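Phosphoribosylaminoimidazole carboxylase, ATPase subunit (PDB 3AX6) probably catalyses the ATP-dependent carboxylation of 5-aminoimidazole ribonucleotide with bicarbonate to N5-carboxyaminoimidazole ribonucleotide, a step of de novo purine biosynthesis. Local coordinates at residues Thr17-Lys22 with Gln277-Ile282; Leu30-Arg35 with Ala48-Ser53; Val238-Ile243 with Pro260-Ser265; Ile297-Val302 with His346-Asp351. One frame throughout, in Å; residues are numbered along the deposited sequence.

In the fold
Contact 2 (30-35 with 48-53), at the edge of the N-terminal parallel sheet, is nested along the chain inside the loop closed by contact 1 (17-22 with 277-282). Contact 3 (238-243 with 260-265), in the ATP-grasp domain, is nested there too and touches contact 1 through Pro262 and Ile240, their centres about 13 Å apart. Contact 4 (297-302 with 346-351) follows in the C-terminal domain and touches contact 3 through Asn264 and Met301. Contact 1 joins the N-terminal domain to the helix after the ATP-grasp strands, while the large antiparallel sheet shared by contacts 3 and 4 runs on into the C-terminal domain. Contacts 2 and 4 lie farthest apart, centres about 33 Å.

Contact 1. Residues Thr17-Lys22 with Gln277-Ile282; sequences TLEAKK and QFEQHI
Glu19 and Ala20 of helix 11-22 meet Phe278, Glu279 and Ile282 of helix 277-285. The chain of Glu19 folds at chi2 (-57°) and lies against the other helix with its middle: CG rests 3.7 Å from CB of Phe278, so it is the methylene and not the ring that is touched, the two side chains crossing at about a right angle. Further out, OE1 of Glu19 comes down on CB of Glu279 at 3.5 Å. Next to Glu19, the methyl CB of Ala20 meets CD1 of Ile282, one turn on from Phe278, at 3.8 Å, and beside this short side chain CG1 of Ile282 lies 4.0 Å from CA of Ala20.

The helix axes approach to 8.6 Å and cross at -58°, and through them the first helix of the N-terminal, Rossmann-like domain is set against a helix that follows the ATP-grasp strands.

The two carboxylates are close, OE1 of Glu19 standing 4.1 Å from OE1 of Glu279, a like-charge pair that nearby cations probably ease. NZ of Lys22 makes a long salt bridge of 3.9 Å to OE1 of Glu19, and Arg283 binds OE2 of Glu279. Beyond CB the ring of Phe278 turns away from Glu19 to pack on Leu12, Met15 and Met16, with CG of Gln277 over one face, offset toward the rim. On the polar side, Glu279 also packs on Ser329 of the second subunit, and Lys22 on His331 of that subunit.

Contact 2. Residues Leu30-Arg35 with Ala48-Ser53; sequences LDPTPR and AGFFDS
The carboxyl end of strand 26-31, in the parallel sheet of the Rossmann-like N-terminal domain, meets the loop that leads from strand 44-47 into helix 53-61. Here the chain of 48-53 lies beside Asp31 and Pro32, and one backbone bond, from N of Ala48 to O of Asp31 (3.2 Å), carries the pairing of the two strands slightly further. O of Ala48 then faces N of Pro32, which has no hydrogen to give, and is flanked by carbon instead: CD2 of Leu30 and CD of Pro32 each come within 3.3 Å.

Phe50 lays its ring over this corner. CD of Pro32 sits over one face in a CH-pi contact, 3.8 Å from the ring centroid and 29° off the normal, while O of Leu30 lies in the ring plane at the edge, 3.7 Å from CE2. CZ, at the far end of the ring, meets OD1 of Asp31 at 3.3 Å, with the carboxylate plane turned 70° from that of the ring. Leu30, its CG trans to the backbone N (chi1 179°), runs past Phe50 in the opposite direction and touches CD2 of the ring with its own CD2 at 4.0 Å.

The carboxylate of Asp31 is shared out: OD2 accepts N of Thr33 in an Asx turn, and OD1 takes the backbone N of Gly9, in the glycine-rich turn after strand 3-7. With both oxygens engaged and an aromatic edge alongside, the positive rim of the ring probably adds a weak favourable term to a carboxylate already fixed in rotation.

Contact 3. Residues Val238-Ile243 with Pro260-Ser265; sequences VGIFGI and PRPHNS
In the ATP-grasp domain, the loop that leaves edge strand 253-259 of the large sheet turns back over the start of its antiparallel neighbour 239-248, and prolines do much of the touching. Pro262 places CG against CG2 of Ile240, 3.9 Å away, the two side chains meeting at a slant; CG1 of Ile240 is trans to the backbone N (chi1 -164°), which leaves CG2 as the branch that meets the proline. On the other side of the strand, Phe241 swings its ring to Pro260: CD2 comes 3.8 Å from CA and CE2 lies 4.2 Å from CB, with the side chains at about a right angle. Between these two contacts the backbones pass closely but without pairing, since N of Arg261 is 3.4 Å from O of Ile240 at a poor angle.

CA of Gly242 lies 4.5 Å from CB of His263, so the backbone of the strand comes close to the loop here. The loop is braced from within. ND1 of His263 accepts N of Ser265 at 2.7 Å, nearly straight (172°) and in the ring plane, which helps to set the rotation of the imidazole. Arg261 folds back so that NH1 donates to O of Pro262 at 2.9 Å, while its NE forms a salt bridge with Glu71.

The side chain of His263 stands about 8 Å from the bound ADP. Helix 277-285 lies against Ile240 and Pro262, helix 92-99 packs on Phe241 and Pro260, and strand 174-184 borders strand 239-248.

Contact 4. Residues Ile297-Val302 with His346-Asp351; sequences IPAVMV and HFTVVD
The carbonyl O of Val302 accepts N of Phe347 at 2.9 Å and also has CA of His346 3.2 Å away. Across the same pair, N of Val302 gives an almost straight bond (173°) to O of Phe347. These bonds join strands 299-305 and 343-350, antiparallel neighbours in the C-terminal part of the large sheet. Val300 and Val349 form the next hydrogen-bonded pair, linked in both directions, and beyond the strand proper N of Asp351 still reaches O of Pro298.

On the face with Val300 and Val349, Val302 lies beside Phe347 and points the same way. Its CB sits over the ring, 3.8 Å from the centroid and 25° off the normal, because CG of Phe347 is set between its backbone N and carbonyl carbon (chi1 71°), which leans the ring toward strand 299-305 and Val302. Helix 354-364 packs on this face.

The opposite face carries Ala299, Met301, Thr348 and Val350. Methyl CB of Ala299 touches CG1 of Val350 at 4.0 Å, and helix 268-272 covers that end. At the other end selenomethionine Met301 crosses His346 at about a right angle, its SE oblique to the imidazole, whose ND1 is bonded to Tyr333 and whose ring stacks with His267. Ile297 packs on Leu296 of the second subunit, and within the contact its CG2 lies 3.9 Å from CB of Val350.

Contact 1. Residues Thr17-Lys22 with Gln277-Ile282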
# COMPACT_ATOMS: atom_id res chain seq x y z
N THR A 17 -4.50 10.20 2.76
CA THR A 17 -3.65 11.07 1.97
C THR A 17 -2.85 10.28 0.92
O THR A 17 -2.93 10.59 -0.28
CB THR A 17 -2.65 11.86 2.88
OG1 THR A 17 -3.37 12.78 3.71
CG2 THR A 17 -1.65 12.63 2.03
N LEU A 18 -2.11 9.27 1.36
CA LEU A 18 -1.31 8.47 0.43
C LEU A 18 -2.16 7.88 -0.69
O LEU A 18 -1.83 8.03 -1.86
CB LEU A 18 -0.56 7.34 1.15
CG LEU A 18 0.71 7.62 1.95
CD1 LEU A 18 1.70 8.47 1.15
CD2 LEU A 18 0.35 8.34 3.22
N GLU A 19 -3.26 7.23 -0.33
CA GLU A 19 -4.13 6.63 -1.35
C GLU A 19 -4.69 7.67 -2.29
O GLU A 19 -4.89 7.39 -3.47
CB GLU A 19 -5.28 5.87 -0.69
CG GLU A 19 -4.88 4.51 -0.14
CD GLU A 19 -4.25 3.61 -1.20
OE1 GLU A 19 -4.83 3.49 -2.31
OE2 GLU A 19 -3.18 3.02 -0.92
N ALA A 20 -4.93 8.87 -1.78
CA ALA A 20 -5.48 9.94 -2.60
C ALA A 20 -4.44 10.39 -3.63
O ALA A 20 -4.74 10.51 -4.82
CB ALA A 20 -5.91 11.11 -1.72
N LYS A 21 -3.22 10.63 -3.17
CA LYS A 21 -2.17 11.05 -4.08
C LYS A 21 -1.89 9.94 -5.09
O LYS A 21 -1.53 10.21 -6.23
CB LYS A 21 -0.90 11.41 -3.31
CG LYS A 21 -1.13 12.59 -2.37
CD LYS A 21 0.15 13.03 -1.66
CE LYS A 21 1.19 13.53 -2.66
NZ LYS A 21 0.66 14.60 -3.53
N LYS A 22 -2.06 8.69 -4.66
CA LYS A 22 -1.86 7.54 -5.53
C LYS A 22 -2.82 7.56 -6.71
O LYS A 22 -2.51 7.06 -7.79
CB LYS A 22 -2.07 6.23 -4.77
CG LYS A 22 -0.84 5.63 -4.13
CD LYS A 22 -1.14 4.19 -3.70
CE LYS A 22 -1.67 3.36 -4.87
NZ LYS A 22 -1.95 1.94 -4.52
N GLN A 277 -9.99 0.09 2.28
CA GLN A 277 -11.00 1.03 2.73
C GLN A 277 -10.62 2.48 2.44
O GLN A 277 -11.49 3.33 2.27
CB GLN A 277 -11.26 0.85 4.23
CG GLN A 277 -10.14 1.36 5.14
CD GLN A 277 -10.55 1.37 6.60
OE1 GLN A 277 -11.71 1.64 6.92
NE2 GLN A 277 -9.60 1.08 7.49
N PHE A 278 -9.32 2.75 2.39
CA PHE A 278 -8.81 4.09 2.13
C PHE A 278 -8.93 4.48 0.66
O PHE A 278 -9.26 5.61 0.33
CB PHE A 278 -7.38 4.20 2.63
CG PHE A 278 -7.26 4.10 4.12
CD1 PHE A 278 -7.57 5.19 4.94
CD2 PHE A 278 -6.85 2.91 4.72
CE1 PHE A 278 -7.49 5.09 6.32
CE2 PHE A 278 -6.76 2.80 6.10
CZ PHE A 278 -7.08 3.89 6.91
N GLU A 279 -8.64 3.54 -0.24
CA GLU A 279 -8.79 3.82 -1.65
C GLU A 279 -10.30 3.96 -1.91
O GLU A 279 -10.75 4.86 -2.62
CB GLU A 279 -8.27 2.67 -2.51
CG GLU A 279 -8.48 2.92 -4.00
CD GLU A 279 -8.14 1.72 -4.86
OE1 GLU A 279 -7.29 0.92 -4.44
OE2 GLU A 279 -8.71 1.60 -5.95
N GLN A 280 -11.06 3.06 -1.30
CA GLN A 280 -12.51 3.04 -1.46
C GLN A 280 -13.13 4.37 -1.05
O GLN A 280 -14.02 4.89 -1.72
CB GLN A 280 -13.10 1.90 -0.61
CG GLN A 280 -14.51 1.50 -0.99
CD GLN A 280 -14.57 0.84 -2.36
OE1 GLN A 280 -14.42 1.49 -3.39
NE2 GLN A 280 -14.77 -0.47 -2.37
N HIS A 281 -12.64 4.92 0.06
CA HIS A 281 -13.13 6.19 0.58
C HIS A 281 -12.90 7.32 -0.43
O HIS A 281 -13.77 8.17 -0.64
CB HIS A 281 -12.43 6.53 1.90
CG HIS A 281 -12.96 7.75 2.57
ND1 HIS A 281 -14.25 7.84 3.06
CD2 HIS A 281 -12.38 8.95 2.82
CE1 HIS A 281 -14.44 9.04 3.58
NE2 HIS A 281 -13.32 9.73 3.45
N ILE A 282 -11.72 7.32 -1.05
CA ILE A 282 -11.39 8.33 -2.04
C ILE A 282 -12.32 8.18 -3.24
O ILE A 282 -12.87 9.17 -3.73
CB ILE A 282 -9.93 8.22 -2.54
CG1 ILE A 282 -8.95 8.35 -1.37
CG2 ILE A 282 -9.65 9.30 -3.58
CD1 ILE A 282 -9.15 9.60 -0.54

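Contact 2. Residues Leu30-Arg35 with Ala48-Ser53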
# COMPACT_ATOMS: atom_id res chain seq x y z
N LEU A 30 -5.38 19.66 7.03
CA LEU A 30 -5.58 20.64 8.08
C LEU A 30 -5.48 19.91 9.41
O LEU A 30 -6.25 18.99 9.68
CB LEU A 30 -6.95 21.32 7.96
CG LEU A 30 -7.30 22.37 9.03
CD1 LEU A 30 -8.42 23.27 8.52
CD2 LEU A 30 -7.71 21.70 10.35
N ASP A 31 -4.52 20.33 10.24
CA ASP A 31 -4.28 19.72 11.53
C ASP A 31 -3.56 20.74 12.43
O ASP A 31 -2.70 21.49 11.96
CB ASP A 31 -3.41 18.47 11.34
CG ASP A 31 -3.44 17.55 12.54
OD1 ASP A 31 -4.40 16.75 12.67
OD2 ASP A 31 -2.50 17.64 13.37
N PRO A 32 -3.91 20.78 13.73
CA PRO A 32 -3.29 21.73 14.67
C PRO A 32 -1.84 21.45 15.05
O PRO A 32 -1.21 22.25 15.74
CB PRO A 32 -4.23 21.68 15.87
CG PRO A 32 -4.70 20.28 15.86
CD PRO A 32 -4.99 20.04 14.39
N THR A 33 -1.31 20.33 14.59
CA THR A 33 0.07 19.96 14.87
C THR A 33 0.96 20.10 13.64
O THR A 33 0.75 19.42 12.63
CB THR A 33 0.17 18.52 15.38
OG1 THR A 33 -0.63 18.37 16.56
CG2 THR A 33 1.62 18.15 15.69
N PRO A 34 1.97 20.98 13.70
CA PRO A 34 2.88 21.17 12.57
C PRO A 34 3.53 19.85 12.19
O PRO A 34 3.83 19.03 13.06
CB PRO A 34 3.89 22.18 13.10
CG PRO A 34 3.06 22.99 14.04
CD PRO A 34 2.28 21.94 14.78
N ARG A 35 3.76 19.64 10.90
CA ARG A 35 4.37 18.40 10.44
C ARG A 35 3.65 17.19 11.03
O ARG A 35 4.27 16.31 11.64
CB ARG A 35 5.86 18.37 10.82
CG ARG A 35 6.71 19.36 10.04
CD ARG A 35 8.15 19.42 10.55
NE ARG A 35 8.85 18.14 10.46
CZ ARG A 35 9.03 17.46 9.33
NH1 ARG A 35 8.57 17.93 8.18
NH2 ARG A 35 9.69 16.31 9.36
N ALA A 48 -3.78 24.48 11.94
CA ALA A 48 -4.94 25.06 12.60
C ALA A 48 -5.81 24.02 13.27
O ALA A 48 -5.86 22.87 12.86
CB ALA A 48 -5.77 25.84 11.58
N GLY A 49 -6.52 24.46 14.31
CA GLY A 49 -7.40 23.59 15.06
C GLY A 49 -8.69 23.22 14.35
O GLY A 49 -9.12 23.90 13.41
N PHE A 50 -9.30 22.14 14.81
CA PHE A 50 -10.53 21.62 14.24
C PHE A 50 -11.75 22.47 14.54
O PHE A 50 -12.87 22.10 14.20
CB PHE A 50 -10.74 20.19 14.73
CG PHE A 50 -9.55 19.29 14.49
CD1 PHE A 50 -9.00 18.55 15.52
CD2 PHE A 50 -8.97 19.21 13.22
CE1 PHE A 50 -7.89 17.74 15.30
CE2 PHE A 50 -7.86 18.40 12.99
CZ PHE A 50 -7.32 17.67 14.02
N PHE A 51 -11.54 23.61 15.17
CA PHE A 51 -12.64 24.51 15.49
C PHE A 51 -12.30 25.93 15.09
O PHE A 51 -12.93 26.88 15.53
CB PHE A 51 -13.00 24.41 16.97
CG PHE A 51 -13.83 23.20 17.29
CD1 PHE A 51 -15.20 23.20 17.06
CD2 PHE A 51 -13.23 22.03 17.74
CE1 PHE A 51 -15.96 22.05 17.25
CE2 PHE A 51 -13.98 20.87 17.94
CZ PHE A 51 -15.35 20.88 17.69
N ASP A 52 -11.28 26.05 14.24
CA ASP A 52 -10.85 27.35 13.73
C ASP A 52 -11.69 27.65 12.49
O ASP A 52 -11.24 27.47 11.36
CB ASP A 52 -9.37 27.34 13.36
CG ASP A 52 -8.88 28.70 12.91
OD1 ASP A 52 -9.61 29.37 12.14
OD2 ASP A 52 -7.77 29.10 13.30
N SER A 53 -12.91 28.08 12.73
CA SER A 53 -13.87 28.42 11.70
C SER A 53 -13.25 28.93 10.39
O SER A 53 -13.29 28.25 9.36
CB SER A 53 -14.85 29.46 12.25
OG SER A 53 -15.78 29.87 11.28

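Contact 3. Residues Val238-Ile243 with Pro260-Ser265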
# COMPACT_ATOMS: atom_id res chain seq x y z
N VAL A 238 -22.17 9.34 1.63
CA VAL A 238 -21.16 9.47 0.59
C VAL A 238 -19.82 9.30 1.29
O VAL A 238 -19.40 10.16 2.08
CB VAL A 238 -21.23 10.85 -0.09
CG1 VAL A 238 -20.12 10.97 -1.14
CG2 VAL A 238 -22.60 11.05 -0.74
N GLY A 239 -19.15 8.19 0.99
CA GLY A 239 -17.86 7.89 1.60
C GLY A 239 -17.96 6.47 2.13
O GLY A 239 -18.91 5.75 1.80
N ILE A 240 -16.99 6.04 2.93
CA ILE A 240 -17.05 4.69 3.48
C ILE A 240 -17.41 4.79 4.96
O ILE A 240 -16.95 5.70 5.66
CB ILE A 240 -15.71 3.93 3.28
CG1 ILE A 240 -15.93 2.43 3.51
CG2 ILE A 240 -14.64 4.46 4.21
CD1 ILE A 240 -14.71 1.59 3.18
N PHE A 241 -18.24 3.87 5.43
CA PHE A 241 -18.69 3.88 6.82
C PHE A 241 -18.41 2.60 7.58
O PHE A 241 -18.44 1.50 7.02
CB PHE A 241 -20.20 4.16 6.87
CG PHE A 241 -20.60 5.46 6.24
CD1 PHE A 241 -20.49 5.65 4.86
CD2 PHE A 241 -21.06 6.52 7.02
CE1 PHE A 241 -20.81 6.87 4.28
CE2 PHE A 241 -21.38 7.74 6.43
CZ PHE A 241 -21.26 7.92 5.07
N GLY A 242 -18.15 2.77 8.88
CA GLY A 242 -17.91 1.64 9.76
C GLY A 242 -19.19 1.40 10.53
O GLY A 242 -19.61 2.25 11.31
N ILE A 243 -19.84 0.26 10.28
CA ILE A 243 -21.09 -0.07 10.95
C ILE A 243 -20.85 -1.18 11.98
O ILE A 243 -20.55 -2.32 11.63
CB ILE A 243 -22.16 -0.57 9.95
CG1 ILE A 243 -22.27 0.39 8.76
CG2 ILE A 243 -23.50 -0.72 10.66
CD1 ILE A 243 -22.63 1.81 9.13
N PRO A 260 -18.50 7.51 10.52
CA PRO A 260 -18.50 8.17 9.21
C PRO A 260 -17.09 8.38 8.65
O PRO A 260 -16.72 9.50 8.30
CB PRO A 260 -19.18 9.49 9.51
CG PRO A 260 -18.57 9.83 10.83
CD PRO A 260 -18.65 8.51 11.59
N ARG A 261 -16.32 7.30 8.55
CA ARG A 261 -14.96 7.42 8.07
C ARG A 261 -14.31 6.05 8.07
O ARG A 261 -14.90 5.08 8.55
CB ARG A 261 -14.17 8.32 9.02
CG ARG A 261 -14.22 7.83 10.47
CD ARG A 261 -13.26 8.59 11.37
NE ARG A 261 -13.37 8.20 12.77
CZ ARG A 261 -13.04 7.00 13.26
NH1 ARG A 261 -12.58 6.06 12.45
NH2 ARG A 261 -13.19 6.74 14.55
N PRO A 262 -13.09 5.96 7.51
CA PRO A 262 -12.37 4.69 7.48
C PRO A 262 -12.20 4.33 8.96
O PRO A 262 -11.94 5.22 9.78
CB PRO A 262 -11.05 5.07 6.82
CG PRO A 262 -11.48 6.10 5.83
CD PRO A 262 -12.43 6.95 6.65
N HIS A 263 -12.36 3.06 9.30
CA HIS A 263 -12.29 2.64 10.70
C HIS A 263 -11.22 1.60 10.99
O HIS A 263 -10.87 0.79 10.13
CB HIS A 263 -13.68 2.13 11.09
CG HIS A 263 -13.84 1.82 12.55
ND1 HIS A 263 -13.34 0.67 13.13
CD2 HIS A 263 -14.48 2.50 13.53
CE1 HIS A 263 -13.68 0.65 14.41
NE2 HIS A 263 -14.37 1.74 14.68
N ASN A 264 -10.72 1.61 12.21
CA ASN A 264 -9.69 0.66 12.62
C ASN A 264 -10.09 -0.78 12.36
O ASN A 264 -9.25 -1.61 12.03
CB ASN A 264 -9.34 0.86 14.10
CG ASN A 264 -8.34 -0.17 14.60
OD1 ASN A 264 -8.72 -1.17 15.21
ND2 ASN A 264 -7.07 0.05 14.33
N SER A 265 -11.38 -1.09 12.49
CA SER A 265 -11.81 -2.46 12.26
C SER A 265 -11.76 -2.82 10.77
O SER A 265 -12.06 -3.95 10.39
CB SER A 265 -13.24 -2.68 12.79
OG SER A 265 -14.20 -2.22 11.86

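Contact 4. Residues Ile297-Val302 with His346-Asp351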
# COMPACT_ATOMS: atom_id res chain seq x y z
N ILE A 297 -8.04 -13.44 1.01
CA ILE A 297 -7.57 -14.41 1.99
C ILE A 297 -7.95 -13.95 3.38
O ILE A 297 -7.93 -12.76 3.65
CB ILE A 297 -6.01 -14.53 1.92
CG1 ILE A 297 -5.50 -15.58 2.90
CG2 ILE A 297 -5.37 -13.18 2.25
CD1 ILE A 297 -4.04 -15.93 2.68
N PRO A 298 -8.32 -14.89 4.27
CA PRO A 298 -8.70 -14.58 5.65
C PRO A 298 -7.59 -13.80 6.36
O PRO A 298 -6.42 -13.95 6.02
CB PRO A 298 -8.92 -15.96 6.26
CG PRO A 298 -9.49 -16.73 5.10
CD PRO A 298 -8.57 -16.31 3.97
N ALA A 299 -7.96 -12.99 7.34
CA ALA A 299 -6.97 -12.20 8.05
C ALA A 299 -7.33 -11.84 9.48
O ALA A 299 -8.50 -11.72 9.84
CB ALA A 299 -6.70 -10.91 7.26
N VAL A 300 -6.30 -11.67 10.29
CA VAL A 300 -6.47 -11.28 11.68
C VAL A 300 -5.57 -10.08 11.90
O VAL A 300 -4.37 -10.13 11.64
CB VAL A 300 -6.06 -12.43 12.63
CG1 VAL A 300 -6.18 -11.98 14.08
CG2 VAL A 300 -6.97 -13.64 12.38
N MSE A 301 -6.16 -8.97 12.33
CA MSE A 301 -5.40 -7.75 12.59
C MSE A 301 -5.37 -7.50 14.08
O MSE A 301 -6.38 -7.65 14.77
CB MSE A 301 -6.04 -6.55 11.89
CG MSE A 301 -5.29 -5.25 12.15
SE MSE A 301 -6.44 -3.79 12.70
CE MSE A 301 -6.64 -4.24 14.56
N VAL A 302 -4.20 -7.11 14.57
CA VAL A 302 -4.00 -6.82 15.99
C VAL A 302 -3.34 -5.45 16.14
O VAL A 302 -2.36 -5.14 15.45
CB VAL A 302 -3.07 -7.88 16.67
CG1 VAL A 302 -2.77 -7.46 18.10
CG2 VAL A 302 -3.73 -9.24 16.66
N HIS A 346 -0.28 -1.47 13.88
CA HIS A 346 -0.96 -2.74 13.89
C HIS A 346 -0.17 -3.73 13.05
O HIS A 346 0.73 -3.33 12.30
CB HIS A 346 -2.41 -2.62 13.35
CG HIS A 346 -2.50 -2.36 11.87
ND1 HIS A 346 -2.51 -1.09 11.34
CD2 HIS A 346 -2.60 -3.20 10.82
CE1 HIS A 346 -2.61 -1.16 10.02
NE2 HIS A 346 -2.66 -2.44 9.68
N PHE A 347 -0.46 -5.01 13.22
CA PHE A 347 0.19 -6.03 12.42
C PHE A 347 -0.94 -6.95 11.98
O PHE A 347 -1.98 -7.02 12.64
CB PHE A 347 1.30 -6.76 13.20
CG PHE A 347 0.82 -7.66 14.31
CD1 PHE A 347 0.36 -8.95 14.03
CD2 PHE A 347 0.89 -7.25 15.64
CE1 PHE A 347 -0.01 -9.81 15.06
CE2 PHE A 347 0.52 -8.10 16.67
CZ PHE A 347 0.08 -9.38 16.39
N THR A 348 -0.75 -7.61 10.85
CA THR A 348 -1.77 -8.49 10.30
C THR A 348 -1.19 -9.85 9.96
O THR A 348 -0.03 -9.97 9.58
CB THR A 348 -2.38 -7.89 9.03
OG1 THR A 348 -2.94 -6.61 9.32
CG2 THR A 348 -3.46 -8.79 8.48
N VAL A 349 -2.01 -10.88 10.10
CA VAL A 349 -1.59 -12.23 9.80
C VAL A 349 -2.58 -12.82 8.81
O VAL A 349 -3.73 -13.11 9.18
CB VAL A 349 -1.54 -13.10 11.07
CG1 VAL A 349 -1.34 -14.55 10.70
CG2 VAL A 349 -0.42 -12.62 11.99
N VAL A 350 -2.16 -12.96 7.56
CA VAL A 350 -3.04 -13.53 6.54
C VAL A 350 -2.75 -15.02 6.40
O VAL A 350 -1.59 -15.44 6.41
CB VAL A 350 -2.87 -12.83 5.17
CG1 VAL A 350 -3.31 -11.38 5.28
CG2 VAL A 350 -1.42 -12.90 4.70
N ASP A 351 -3.81 -15.80 6.29
CA ASP A 351 -3.69 -17.25 6.15
C ASP A 351 -5.00 -17.80 5.56
O ASP A 351 -6.08 -17.31 5.85
CB ASP A 351 -3.42 -17.89 7.52
CG ASP A 351 -2.99 -19.35 7.42
OD1 ASP A 351 -3.73 -20.16 6.83
OD2 ASP A 351 -1.90 -19.68 7.94